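Side-chain contacts in DMATS type aromatic prenyltransferase (Streptomyces coelicolor, PDB 6ZS0), which probably transfers a dimethylallyl group to carbon 5 of the tryptophan indole, as a 5-dimethylallyltryptophan synthase with the ABBA-barrel fold: residues A[115-118]-A[119-122]; A[279-283]-A[284-288]; A[292-295]-A[296-300]; A[302-305]-A[306-309]. All coordinates share one frame; numbering follows the deposited sequence.

Interaction 1: residues A[115-118]-A[119-122]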
ATOM      1  N   ALA A 115       3.617 -17.808  10.514  1.00 26.47           N
ATOM      2  CA  ALA A 115       3.820 -16.467  11.105  1.00 25.73           C
ATOM      3  C   ALA A 115       2.467 -15.739  11.202  1.00 24.09           C
ATOM      4  O   ALA A 115       2.191 -15.103  12.227  1.00 23.51           O
ATOM      5  CB  ALA A 115       4.822 -15.693  10.292  1.00 26.26           C
ATOM      6  N   LEU A 116       1.625 -15.860  10.196  1.00 22.54           N
ATOM      7  CA  LEU A 116       0.272 -15.258  10.240  1.00 21.71           C
ATOM      8  C   LEU A 116      -0.536 -15.952  11.341  1.00 22.21           C
ATOM      9  O   LEU A 116      -1.164 -15.278  12.102  1.00 21.25           O
ATOM     10  CB  LEU A 116      -0.387 -15.409   8.866  1.00 21.26           C
ATOM     11  CG  LEU A 116      -1.796 -14.863   8.756  1.00 21.24           C
ATOM     12  CD1 LEU A 116      -1.866 -13.403   9.188  1.00 21.17           C
ATOM     13  CD2 LEU A 116      -2.337 -15.053   7.349  1.00 21.51           C
ATOM     14  N   ASP A 117      -0.498 -17.283  11.390  1.00 23.00           N
ATOM     15  CA  ASP A 117      -1.289 -18.081  12.359  1.00 24.34           C
ATOM     16  C   ASP A 117      -0.947 -17.683  13.789  1.00 23.98           C
ATOM     17  O   ASP A 117      -1.862 -17.621  14.606  1.00 23.07           O
ATOM     18  CB  ASP A 117      -1.060 -19.569  12.126  1.00 25.55           C
ATOM     19  CG  ASP A 117      -1.770 -20.102  10.898  1.00 27.66           C
ATOM     20  OD1 ASP A 117      -2.692 -19.416  10.387  1.00 28.69           O
ATOM     21  OD2 ASP A 117      -1.418 -21.213  10.477  1.00 31.22           O
ATOM     22  N   GLU A 118       0.322 -17.395  14.053  1.00 24.04           N
ATOM     23  CA  GLU A 118       0.838 -16.928  15.360  1.00 25.82           C
ATOM     24  C   GLU A 118       0.126 -15.648  15.811  1.00 24.48           C
ATOM     25  O   GLU A 118       0.139 -15.406  17.021  1.00 25.09           O
ATOM     26  CB  GLU A 118       2.346 -16.670  15.293  1.00 28.10           C
ATOM     27  CG  GLU A 118       3.163 -17.919  15.276  1.00 31.07           C
ATOM     28  CD  GLU A 118       3.276 -18.618  16.623  1.00 34.01           C
ATOM     29  OE1 GLU A 118       2.827 -18.023  17.662  1.00 35.90           O
ATOM     30  OE2 GLU A 118       3.804 -19.742  16.638  1.00 37.31           O
ATOM     31  N   LEU A 119      -0.487 -14.878  14.890  1.00 22.84           N
ATOM     32  CA  LEU A 119      -1.024 -13.511  15.181  1.00 22.86           C
ATOM     33  C   LEU A 119      -2.549 -13.448  15.165  1.00 21.78           C
ATOM     34  O   LEU A 119      -3.071 -12.393  15.562  1.00 21.73           O
ATOM     35  CB  LEU A 119      -0.490 -12.538  14.130  1.00 23.00           C
ATOM     36  CG  LEU A 119       1.022 -12.376  14.086  1.00 23.74           C
ATOM     37  CD1 LEU A 119       1.392 -11.253  13.146  1.00 24.35           C
ATOM     38  CD2 LEU A 119       1.611 -12.143  15.459  1.00 24.68           C
ATOM     39  N   LEU A 120      -3.258 -14.480  14.704  1.00 21.80           N
ATOM     40  CA  LEU A 120      -4.694 -14.329  14.329  1.00 22.51           C
ATOM     41  C   LEU A 120      -5.572 -13.965  15.529  1.00 22.87           C
ATOM     42  O   LEU A 120      -6.533 -13.210  15.340  1.00 22.64           O
ATOM     43  CB  LEU A 120      -5.193 -15.611  13.660  1.00 23.04           C
ATOM     44  CG  LEU A 120      -4.634 -15.876  12.267  1.00 23.37           C
ATOM     45  CD1 LEU A 120      -5.308 -17.079  11.667  1.00 23.78           C
ATOM     46  CD2 LEU A 120      -4.784 -14.664  11.351  1.00 23.55           C
ATOM     47  N   ASP A 121      -5.304 -14.494  16.720  1.00 23.38           N
ATOM     48  CA  ASP A 121      -6.142 -14.150  17.893  1.00 24.32           C
ATOM     49  C   ASP A 121      -5.995 -12.660  18.220  1.00 23.59           C
ATOM     50  O   ASP A 121      -6.990 -12.064  18.698  1.00 24.92           O
ATOM     51  CB  ASP A 121      -5.821 -14.983  19.121  1.00 25.45           C
ATOM     52  CG  ASP A 121      -4.382 -14.859  19.528  1.00 26.78           C
ATOM     53  OD1 ASP A 121      -3.531 -15.231  18.710  1.00 27.69           O
ATOM     54  OD2 ASP A 121      -4.130 -14.360  20.629  1.00 28.28           O
ATOM     55  N   LEU A 122      -4.819 -12.069  17.983  1.00 21.88           N
ATOM     56  CA  LEU A 122      -4.587 -10.629  18.257  1.00 21.35           C
ATOM     57  C   LEU A 122      -5.383  -9.795  17.256  1.00 20.17           C
ATOM     58  O   LEU A 122      -5.931  -8.751  17.661  1.00 19.60           O
ATOM     59  CB  LEU A 122      -3.109 -10.276  18.129  1.00 22.03           C
ATOM     60  CG  LEU A 122      -2.160 -10.887  19.157  1.00 22.89           C
ATOM     61  CD1 LEU A 122      -0.733 -10.649  18.733  1.00 23.29           C
ATOM     62  CD2 LEU A 122      -2.405 -10.312  20.541  1.00 23.60           C
TER
HETATM   63  O   HOH W   1      -2.989 -16.989  16.846  1.00 33.68           O

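Interaction 2: residues A[279-283]-A[284-288]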
ATOM      1  N   ASP A 279      -2.793  15.186  -1.132  1.00 15.72           N
ATOM      2  CA  ASP A 279      -3.309  16.270  -0.263  1.00 16.02           C
ATOM      3  C   ASP A 279      -2.505  17.559  -0.450  1.00 16.26           C
ATOM      4  O   ASP A 279      -2.915  18.540   0.099  1.00 16.03           O
ATOM      5  CB  ASP A 279      -3.274  15.862   1.206  1.00 15.81           C
ATOM      6  CG  ASP A 279      -4.292  14.818   1.583  1.00 15.78           C
ATOM      7  OD1 ASP A 279      -5.114  14.444   0.719  1.00 15.66           O
ATOM      8  OD2 ASP A 279      -4.315  14.464   2.782  1.00 15.78           O
ATOM      9  N   TYR A 280      -1.445  17.552  -1.259  1.00 16.78           N
ATOM     10  CA  TYR A 280      -0.438  18.660  -1.263  1.00 17.63           C
ATOM     11  C   TYR A 280      -0.218  19.193  -2.676  1.00 18.57           C
ATOM     12  O   TYR A 280       0.762  19.930  -2.867  1.00 20.29           O
ATOM     13  CB  TYR A 280       0.890  18.193  -0.633  1.00 17.59           C
ATOM     14  CG  TYR A 280       0.705  17.747   0.798  1.00 17.45           C
ATOM     15  CD1 TYR A 280       0.239  18.617   1.754  1.00 17.55           C
ATOM     16  CD2 TYR A 280       0.969  16.448   1.185  1.00 17.41           C
ATOM     17  CE1 TYR A 280       0.002  18.215   3.055  1.00 17.54           C
ATOM     18  CE2 TYR A 280       0.773  16.024   2.487  1.00 17.39           C
ATOM     19  CZ  TYR A 280       0.295  16.915   3.434  1.00 17.45           C
ATOM     20  OH  TYR A 280       0.030  16.523   4.718  1.00 17.38           O
ATOM     21  N   VAL A 281      -1.081  18.848  -3.622  1.00 18.46           N
ATOM     22  CA  VAL A 281      -0.940  19.261  -5.043  1.00 19.14           C
ATOM     23  C   VAL A 281      -2.252  19.858  -5.537  1.00 20.05           C
ATOM     24  O   VAL A 281      -3.294  19.524  -4.989  1.00 18.87           O
ATOM     25  CB  VAL A 281      -0.554  18.069  -5.921  1.00 18.94           C
ATOM     26  CG1 VAL A 281       0.815  17.550  -5.568  1.00 19.18           C
ATOM     27  CG2 VAL A 281      -1.597  16.969  -5.849  1.00 18.56           C
ATOM     28  N   ARG A 282      -2.186  20.627  -6.626  1.00 21.77           N
ATOM     29  CA  ARG A 282      -3.393  21.126  -7.332  1.00 23.11           C
ATOM     30  C   ARG A 282      -4.010  20.002  -8.157  1.00 22.41           C
ATOM     31  O   ARG A 282      -5.213  20.015  -8.329  1.00 21.87           O
ATOM     32  CB  ARG A 282      -3.039  22.265  -8.285  1.00 25.33           C
ATOM     33  CG  ARG A 282      -2.462  23.495  -7.621  1.00 27.79           C
ATOM     34  CD  ARG A 282      -2.062  24.528  -8.676  1.00 30.26           C
ATOM     35  NE  ARG A 282      -1.634  25.807  -8.110  1.00 33.33           N
ATOM     36  CZ  ARG A 282      -0.406  26.082  -7.654  1.00 34.80           C
ATOM     37  NH1 ARG A 282      -0.144  27.288  -7.165  1.00 36.36           N
ATOM     38  NH2 ARG A 282       0.544  25.154  -7.670  1.00 34.97           N
ATOM     39  N   HIS A 283      -3.191  19.108  -8.703  1.00 21.83           N
ATOM     40  CA  HIS A 283      -3.642  18.052  -9.639  1.00 22.26           C
ATOM     41  C   HIS A 283      -2.550  17.007  -9.804  1.00 21.65           C
ATOM     42  O   HIS A 283      -1.410  17.208  -9.311  1.00 21.29           O
ATOM     43  CB  HIS A 283      -4.102  18.651 -10.991  1.00 23.02           C
ATOM     44  CG  HIS A 283      -3.098  19.558 -11.616  1.00 23.96           C
ATOM     45  ND1 HIS A 283      -1.925  19.085 -12.135  1.00 24.26           N
ATOM     46  CD2 HIS A 283      -3.084  20.904 -11.786  1.00 24.96           C
ATOM     47  CE1 HIS A 283      -1.220  20.102 -12.625  1.00 24.76           C
ATOM     48  NE2 HIS A 283      -1.915  21.226 -12.422  1.00 25.23           N
ATOM     49  N   ASP A 284      -2.872  15.926 -10.489  1.00 21.62           N
ATOM     50  CA  ASP A 284      -1.926  14.813 -10.703  1.00 21.69           C
ATOM     51  C   ASP A 284      -0.781  15.221 -11.624  1.00 21.85           C
ATOM     52  O   ASP A 284       0.265  14.556 -11.582  1.00 21.62           O
ATOM     53  CB  ASP A 284      -2.666  13.574 -11.206  1.00 21.98           C
ATOM     54  CG  ASP A 284      -3.320  12.864 -10.050  1.00 22.54           C
ATOM     55  OD1 ASP A 284      -2.554  12.466  -9.141  1.00 23.79           O
ATOM     56  OD2 ASP A 284      -4.546  12.691 -10.080  1.00 21.96           O
ATOM     57  N   GLY A 285      -0.918  16.281 -12.411  1.00 22.41           N
ATOM     58  CA  GLY A 285       0.247  16.789 -13.173  1.00 22.66           C
ATOM     59  C   GLY A 285       1.375  17.189 -12.228  1.00 22.80           C
ATOM     60  O   GLY A 285       2.562  16.861 -12.493  1.00 22.96           O
ATOM     61  N   GLU A 286       1.038  17.898 -11.158  1.00 23.04           N
ATOM     62  CA  GLU A 286       1.998  18.325 -10.115  1.00 23.17           C
ATOM     63  C   GLU A 286       2.527  17.102  -9.375  1.00 22.16           C
ATOM     64  O   GLU A 286       3.709  17.032  -9.134  1.00 22.04           O
ATOM     65  CB  GLU A 286       1.338  19.283  -9.140  1.00 24.61           C
ATOM     66  CG  GLU A 286       1.067  20.639  -9.728  1.00 26.11           C
ATOM     67  CD  GLU A 286       0.712  21.687  -8.690  1.00 27.06           C
ATOM     68  OE1 GLU A 286       0.501  21.324  -7.522  1.00 26.15           O
ATOM     69  OE2 GLU A 286       0.641  22.873  -9.060  1.00 29.84           O
ATOM     70  N   ALA A 287       1.659  16.156  -9.002  1.00 21.26           N
ATOM     71  CA  ALA A 287       2.123  14.932  -8.310  1.00 20.92           C
ATOM     72  C   ALA A 287       3.142  14.193  -9.189  1.00 21.18           C
ATOM     73  O   ALA A 287       4.162  13.730  -8.646  1.00 20.35           O
ATOM     74  CB  ALA A 287       0.951  14.076  -7.925  1.00 20.39           C
ATOM     75  N   LEU A 288       2.867  14.084 -10.498  1.00 21.83           N
ATOM     76  CA  LEU A 288       3.734  13.379 -11.470  1.00 23.15           C
ATOM     77  C   LEU A 288       5.076  14.121 -11.560  1.00 23.05           C
ATOM     78  O   LEU A 288       6.145  13.455 -11.541  1.00 22.79           O
ATOM     79  CB  LEU A 288       3.032  13.276 -12.832  1.00 24.63           C
ATOM     80  CG  LEU A 288       3.629  12.251 -13.808  1.00 26.28           C
ATOM     81  CD1 LEU A 288       3.493  10.833 -13.280  1.00 26.70           C
ATOM     82  CD2 LEU A 288       2.958  12.316 -15.175  1.00 26.56           C
TER

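Interaction 3: residues A[292-295]-A[296-300]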
ATOM      1  N   SER A 292       8.620  12.579 -10.500  1.00 23.57           N
ATOM      2  CA  SER A 292       9.694  12.541 -11.526  1.00 24.47           C
ATOM      3  C   SER A 292      10.984  13.117 -10.924  1.00 25.05           C
ATOM      4  O   SER A 292      12.050  12.530 -11.142  1.00 26.09           O
ATOM      5  CB  SER A 292       9.256  13.238 -12.776  1.00 24.52           C
ATOM      6  OG  SER A 292       8.163  12.562 -13.377  1.00 24.37           O
ATOM      7  N   THR A 293      10.891  14.196 -10.151  1.00 25.60           N
ATOM      8  CA  THR A 293      12.046  14.822  -9.441  1.00 26.10           C
ATOM      9  C   THR A 293      12.657  13.824  -8.449  1.00 26.30           C
ATOM     10  O   THR A 293      13.886  13.689  -8.418  1.00 26.31           O
ATOM     11  CB  THR A 293      11.650  16.122  -8.743  1.00 26.64           C
ATOM     12  OG1 THR A 293      11.135  16.999  -9.745  1.00 27.37           O
ATOM     13  CG2 THR A 293      12.811  16.765  -8.011  1.00 26.77           C
ATOM     14  N   VAL A 294      11.843  13.136  -7.661  1.00 25.15           N
ATOM     15  CA  VAL A 294      12.354  12.148  -6.664  1.00 25.77           C
ATOM     16  C   VAL A 294      13.089  11.028  -7.398  1.00 26.71           C
ATOM     17  O   VAL A 294      14.187  10.612  -6.946  1.00 27.45           O
ATOM     18  CB  VAL A 294      11.222  11.583  -5.793  1.00 25.61           C
ATOM     19  CG1 VAL A 294      11.738  10.481  -4.877  1.00 25.50           C
ATOM     20  CG2 VAL A 294      10.547  12.689  -4.985  1.00 25.82           C
ATOM     21  N   LEU A 295      12.498  10.522  -8.472  1.00 27.07           N
ATOM     22  CA  LEU A 295      13.100   9.424  -9.250  1.00 26.67           C
ATOM     23  C   LEU A 295      14.460   9.884  -9.788  1.00 27.88           C
ATOM     24  O   LEU A 295      15.478   9.141  -9.591  1.00 27.76           O
ATOM     25  CB  LEU A 295      12.140   9.025 -10.370  1.00 26.78           C
ATOM     26  CG  LEU A 295      10.927   8.220  -9.920  1.00 26.33           C
ATOM     27  CD1 LEU A 295       9.913   8.126 -11.051  1.00 26.55           C
ATOM     28  CD2 LEU A 295      11.342   6.829  -9.462  1.00 26.56           C
ATOM     29  N   HIS A 296      14.506  11.077 -10.373  1.00 28.40           N
ATOM     30  CA  HIS A 296      15.753  11.645 -10.960  1.00 30.82           C
ATOM     31  C   HIS A 296      16.835  11.760  -9.871  1.00 32.73           C
ATOM     32  O   HIS A 296      18.016  11.410 -10.162  1.00 34.09           O
ATOM     33  CB  HIS A 296      15.446  12.963 -11.675  1.00 30.38           C
ATOM     34  CG  HIS A 296      14.630  12.790 -12.915  1.00 30.20           C
ATOM     35  ND1 HIS A 296      13.990  13.850 -13.536  1.00 30.08           N
ATOM     36  CD2 HIS A 296      14.296  11.694 -13.617  1.00 30.36           C
ATOM     37  CE1 HIS A 296      13.343  13.425 -14.580  1.00 29.54           C
ATOM     38  NE2 HIS A 296      13.513  12.101 -14.663  1.00 30.98           N
ATOM     39  N   HIS A 297      16.458  12.131  -8.646  1.00 34.84           N
ATOM     40  CA  HIS A 297      17.384  12.360  -7.499  1.00 37.64           C
ATOM     41  C   HIS A 297      17.980  11.026  -7.017  1.00 38.06           C
ATOM     42  O   HIS A 297      19.044  11.052  -6.383  1.00 38.36           O
ATOM     43  CB  HIS A 297      16.671  13.132  -6.378  1.00 39.70           C
ATOM     44  CG  HIS A 297      16.434  14.573  -6.697  1.00 42.71           C
ATOM     45  ND1 HIS A 297      16.073  15.506  -5.731  1.00 44.68           N
ATOM     46  CD2 HIS A 297      16.523  15.251  -7.866  1.00 45.11           C
ATOM     47  CE1 HIS A 297      15.944  16.693  -6.295  1.00 45.59           C
ATOM     48  NE2 HIS A 297      16.222  16.562  -7.610  1.00 46.54           N
ATOM     49  N   HIS A 298      17.323   9.910  -7.313  1.00 37.93           N
ATOM     50  CA  HIS A 298      17.757   8.545  -6.903  1.00 38.25           C
ATOM     51  C   HIS A 298      18.165   7.739  -8.136  1.00 38.56           C
ATOM     52  O   HIS A 298      18.172   6.493  -8.039  1.00 39.83           O
ATOM     53  CB  HIS A 298      16.657   7.892  -6.046  1.00 37.60           C
ATOM     54  CG  HIS A 298      16.529   8.547  -4.716  1.00 37.02           C
ATOM     55  ND1 HIS A 298      17.400   8.275  -3.683  1.00 37.81           N
ATOM     56  CD2 HIS A 298      15.681   9.489  -4.258  1.00 36.56           C
ATOM     57  CE1 HIS A 298      17.096   9.022  -2.639  1.00 37.32           C
ATOM     58  NE2 HIS A 298      16.057   9.790  -2.970  1.00 37.37           N
ATOM     59  N   GLY A 299      18.456   8.430  -9.246  1.00 38.98           N
ATOM     60  CA  GLY A 299      19.143   7.899 -10.432  1.00 39.89           C
ATOM     61  C   GLY A 299      18.254   7.053 -11.318  1.00 39.79           C
ATOM     62  O   GLY A 299      18.787   6.115 -11.922  1.00 40.65           O
ATOM     63  N   MET A 300      16.965   7.377 -11.435  1.00 38.79           N
ATOM     64  CA  MET A 300      15.979   6.506 -12.145  1.00 38.45           C
ATOM     65  C   MET A 300      15.192   7.331 -13.160  1.00 38.60           C
ATOM     66  O   MET A 300      15.058   8.543 -12.954  1.00 37.88           O
ATOM     67  CB  MET A 300      15.042   5.806 -11.154  1.00 38.19           C
ATOM     68  CG  MET A 300      15.819   4.820 -10.301  1.00 38.43           C
ATOM     69  SD  MET A 300      14.894   3.929  -9.070  1.00 37.38           S
ATOM     70  CE  MET A 300      14.618   5.218  -7.849  1.00 35.45           C
TER

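Interaction 4: residues A[302-305]-A[306-309]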
ATOM      1  N   ALA A 302      11.656   8.298 -15.218  1.00 34.34           N
ATOM      2  CA  ALA A 302      10.253   8.527 -14.800  1.00 32.57           C
ATOM      3  C   ALA A 302       9.243   8.268 -15.935  1.00 31.51           C
ATOM      4  O   ALA A 302       8.054   8.319 -15.663  1.00 30.59           O
ATOM      5  CB  ALA A 302      10.134   9.935 -14.296  1.00 32.32           C
ATOM      6  N   SER A 303       9.671   7.998 -17.179  1.00 31.65           N
ATOM      7  CA  SER A 303       8.744   7.810 -18.327  1.00 31.11           C
ATOM      8  C   SER A 303       7.762   6.650 -18.058  1.00 28.64           C
ATOM      9  O   SER A 303       6.603   6.754 -18.477  1.00 27.84           O
ATOM     10  CB  SER A 303       9.505   7.626 -19.633  1.00 33.18           C
ATOM     11  OG  SER A 303      10.203   6.399 -19.643  1.00 35.05           O
ATOM     12  N   VAL A 304       8.176   5.596 -17.354  1.00 27.48           N
ATOM     13  CA  VAL A 304       7.261   4.460 -17.045  1.00 26.05           C
ATOM     14  C   VAL A 304       6.113   4.982 -16.172  1.00 24.28           C
ATOM     15  O   VAL A 304       4.980   4.588 -16.411  1.00 23.96           O
ATOM     16  CB  VAL A 304       7.988   3.263 -16.395  1.00 26.48           C
ATOM     17  CG1 VAL A 304       7.032   2.283 -15.739  1.00 26.06           C
ATOM     18  CG2 VAL A 304       8.848   2.516 -17.398  1.00 27.30           C
ATOM     19  N   LEU A 305       6.383   5.869 -15.217  1.00 23.53           N
ATOM     20  CA  LEU A 305       5.307   6.385 -14.329  1.00 22.48           C
ATOM     21  C   LEU A 305       4.320   7.232 -15.140  1.00 22.68           C
ATOM     22  O   LEU A 305       3.124   7.147 -14.856  1.00 21.64           O
ATOM     23  CB  LEU A 305       5.905   7.170 -13.170  1.00 22.55           C
ATOM     24  CG  LEU A 305       4.888   7.693 -12.151  1.00 22.47           C
ATOM     25  CD1 LEU A 305       4.152   6.560 -11.422  1.00 21.92           C
ATOM     26  CD2 LEU A 305       5.575   8.594 -11.143  1.00 23.06           C
ATOM     27  N   HIS A 306       4.792   7.984 -16.142  1.00 22.81           N
ATOM     28  CA  HIS A 306       3.889   8.749 -17.053  1.00 24.21           C
ATOM     29  C   HIS A 306       2.972   7.786 -17.813  1.00 23.68           C
ATOM     30  O   HIS A 306       1.762   8.059 -17.900  1.00 23.96           O
ATOM     31  CB  HIS A 306       4.678   9.641 -18.019  1.00 25.33           C
ATOM     32  CG  HIS A 306       5.361  10.776 -17.352  1.00 27.39           C
ATOM     33  ND1 HIS A 306       6.369  10.590 -16.441  1.00 27.83           N
ATOM     34  CD2 HIS A 306       5.203  12.112 -17.472  1.00 29.18           C
ATOM     35  CE1 HIS A 306       6.795  11.752 -16.011  1.00 28.59           C
ATOM     36  NE2 HIS A 306       6.110  12.708 -16.644  1.00 30.21           N
ATOM     37  N   ARG A 307       3.507   6.681 -18.318  1.00 24.18           N
ATOM     38  CA  ARG A 307       2.694   5.660 -19.018  1.00 25.26           C
ATOM     39  C   ARG A 307       1.743   4.983 -18.025  1.00 23.66           C
ATOM     40  O   ARG A 307       0.620   4.654 -18.434  1.00 23.68           O
ATOM     41  CB  ARG A 307       3.586   4.630 -19.706  1.00 27.87           C
ATOM     42  CG  ARG A 307       4.396   5.236 -20.842  1.00 30.94           C
ATOM     43  CD  ARG A 307       5.105   4.192 -21.681  1.00 34.42           C
ATOM     44  NE  ARG A 307       6.533   4.164 -21.388  1.00 38.46           N
ATOM     45  CZ  ARG A 307       7.224   3.100 -20.970  1.00 40.87           C
ATOM     46  NH1 ARG A 307       6.634   1.921 -20.780  1.00 42.37           N
ATOM     47  NH2 ARG A 307       8.521   3.227 -20.751  1.00 42.59           N
ATOM     48  N   ALA A 308       2.183   4.784 -16.777  1.00 22.41           N
ATOM     49  CA  ALA A 308       1.367   4.116 -15.735  1.00 21.92           C
ATOM     50  C   ALA A 308       0.097   4.932 -15.495  1.00 22.07           C
ATOM     51  O   ALA A 308      -0.970   4.351 -15.416  1.00 22.01           O
ATOM     52  CB  ALA A 308       2.175   3.954 -14.479  1.00 21.51           C
ATOM     53  N   LEU A 309       0.202   6.247 -15.349  1.00 22.25           N
ATOM     54  CA  LEU A 309      -1.001   7.073 -15.133  1.00 23.94           C
ATOM     55  C   LEU A 309      -1.978   6.925 -16.305  1.00 23.84           C
ATOM     56  O   LEU A 309      -3.157   6.729 -16.042  1.00 24.04           O
ATOM     57  CB  LEU A 309      -0.629   8.528 -14.842  1.00 25.00           C
ATOM     58  CG  LEU A 309      -0.669   8.845 -13.356  1.00 26.93           C
ATOM     59  CD1 LEU A 309       0.366   8.001 -12.627  1.00 27.27           C
ATOM     60  CD2 LEU A 309      -0.460  10.330 -13.096  1.00 27.71           C
TER

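Interaction 1: residues A[115-118]-A[119-122]
Leu116 and Leu120 meet through their branched ends, the apolar part of this turn: CD1 of Leu116 lies 3.8 Å from CD2 of Leu120, and the two side chains cross at a slant. Leu116 reaches its partner because CG is anti to the backbone N (chi1 179°), which puts it beside the carbonyl carbon, on the side of Leu120. The other methyl of Leu120, CD1, runs alongside Asp117 and sits 3.7 Å from its OD1. Leu119 turns to another side, its CG resting 3.5 Å from Ala115 O. Replacing Leu120 with an alanine would probably leave Leu116 CD1 without its methyl neighbour and open a gap towards Leu99 and Arg103 of helix 91-109.

Hydrogen bonds of the main chain make the bend. Leu119 N gives one to Leu116 O at 2.9 Å, whereas the bond from Leu120 N to Asp117 O is weak, at 3.4 Å.

A water completes the polar set. It donates to both Asp117 O and Asp121 OD1, 2.6 Å from each, and so ties the carboxylate back to the turn; the same OD1 forms a salt bridge with Arg172, which also binds Glu118 O. Asp117 to Leu120 form a type I beta turn, here the link between helix 114-117 and helix 120-123, set between helices 91-109 and 162-175 of the outer layer of an ABBA barrel.

Interaction 2: residues A[279-283]-A[284-288]
At the start of helix 284-297, where His283 holds the N-cap position, Glu286 reaches back along the chain to grip Arg282. Its carboxylate divides the work between its two oxygens. OE1 takes the backbone N of Arg282 at 2.9 Å, a nearly straight bond (175°) that meets the carboxylate from above its plane. OE2 uses its syn lone pair to receive NH2 of Arg282 at 2.7 Å, a salt bridge lying in the guanidinium plane although the two flat groups stand 84° apart. With its chain extended from CG to NE, Arg282 also lays CD against OE2, at 3.2 Å.

Backbone bonds begin at the N-cap itself: His283 O accepts the first regular helical bond, from Ala287 N at 3.3 Å, and a weak one from Glu286 N. CG of His283 sits between the backbone N and the carbonyl carbon (chi1 52°), which brings the ring over the first turn, with Glu286 CG over its face in a CH-pi contact, 4.1 Å from the ring centroid. A glutamine in place of Glu286 would probably leave the Arg282 guanidinium without its opposing charge. Val281 slides past the glutamate, CB 3.9 Å from Glu286 CB, and brings CG1 towards Ala287 CB, while Asp284 turns off to Arg315 and the amides of Leu323 and Ile324.

Interaction 3: residues A[292-295]-A[296-300]
Leu295 O is gripped by two backbone amides, His298 N and Met300 N, each at 3.0 Å, and they come to it from opposite faces of the carbonyl plane. The Met300 bond spans five residues and, together with Gly299 N to His296 O, makes the Schellman motif that ends helix 284-297. Gly299 is its C-prime residue, with the positive phi (77°) that glycine readily adopts. His298 N is shared, since it also makes a weak bond to Val294 O.

One turn back, regular helical bonds persist: His296 N to Ser292 O, and His297 N to Thr293 O. Both rings then fold back over the carbonyl that their own amide has bound. Ser292 O lies 3.1 Å above the plane of the His296 ring, towards its rim. Over a face of the His297 ring comes CG2 of Thr293, a CH-pi contact of 3.8 Å to the centroid. That methyl is anti to the backbone N, beside the carbonyl carbon, which leaves OG1 turned back to bond Ala289 O. His298 instead brings its edge to Val294 O, 3.3 Å from CD2. Past the turn, the bent end of Met300 crosses Leu295 at about a right angle, CE 4.0 Å from CD2, and both residues pack on Val339 and Phe70 of the barrel strands.

The chemistry implies a helix end closed by its own backbone: amides beyond the last turn satisfy the buried leucine's carbonyl, while the imidazoles lie against the helix by face or edge and a leucine-methionine pair carries the apolar contact towards the barrel.

Interaction 4: residues A[302-305]-A[306-309]
The His306 ring presents its edge to Ala302 O, which lies close to the ring plane and accepts a hydrogen bond from ND1 at 2.9 Å. Relative to the carbonyl plane of Ala302, ND1 stands 55° out, not on a lone pair. The guanidinium of Arg307 is used differently: one of its faces lies over Val304, with CA 4.1 Å above the plane over its centre, and CG2 of the same valine comes within 3.4 Å of NH2. The arginine gets there by bending at chi3 (-105°), which folds the chain back along the helix surface beside Val20 of helix 6-20.

Backbone bonds carry the first turns of helix 303-312. Ala302 O also accepts a weak bond from His306 N, so the main chain and the ring of one histidine both hold it. Ala308 N to Val304 O, at 2.8 Å, is the shortest of the regular bonds that follow. Ser303 OG turns away to bond Asp301 OD1 ahead of the helix. On the inward side, Leu305 CD1 meets Leu309 CD1 at 4.2 Å, a leucine pair one turn apart that packs on Ala341 and Leu343 of strand 338-344.

Since ND1 donates to Ala302 O, it carries a proton, and the bond limits rotation of the imidazole; the arginine, by contrast, lays its flat charged group across Val304, main-chain CA and methyl CG2 together, a contact of packing.

From the N terminus, interaction 1 comes first, at the turn joining helices 114-117 and 120-123; it lies on the opposite side of the chain's centre from the other three, about 38 to 39 Å away between centres. Interaction 2 then closes the loop that leads from strand 270-275 into helix 284-297, and interaction 3 ends that same helix. Interaction 4 opens the next one, helix 303-312. The four follow in series, none nesting or crossing. The two helices pack together: Leu288 of interaction 2 touches His306, Leu305 and Leu309, while Ser292 and Leu295 of interaction 3 meet Ala302, joining this helical pair outside the barrel.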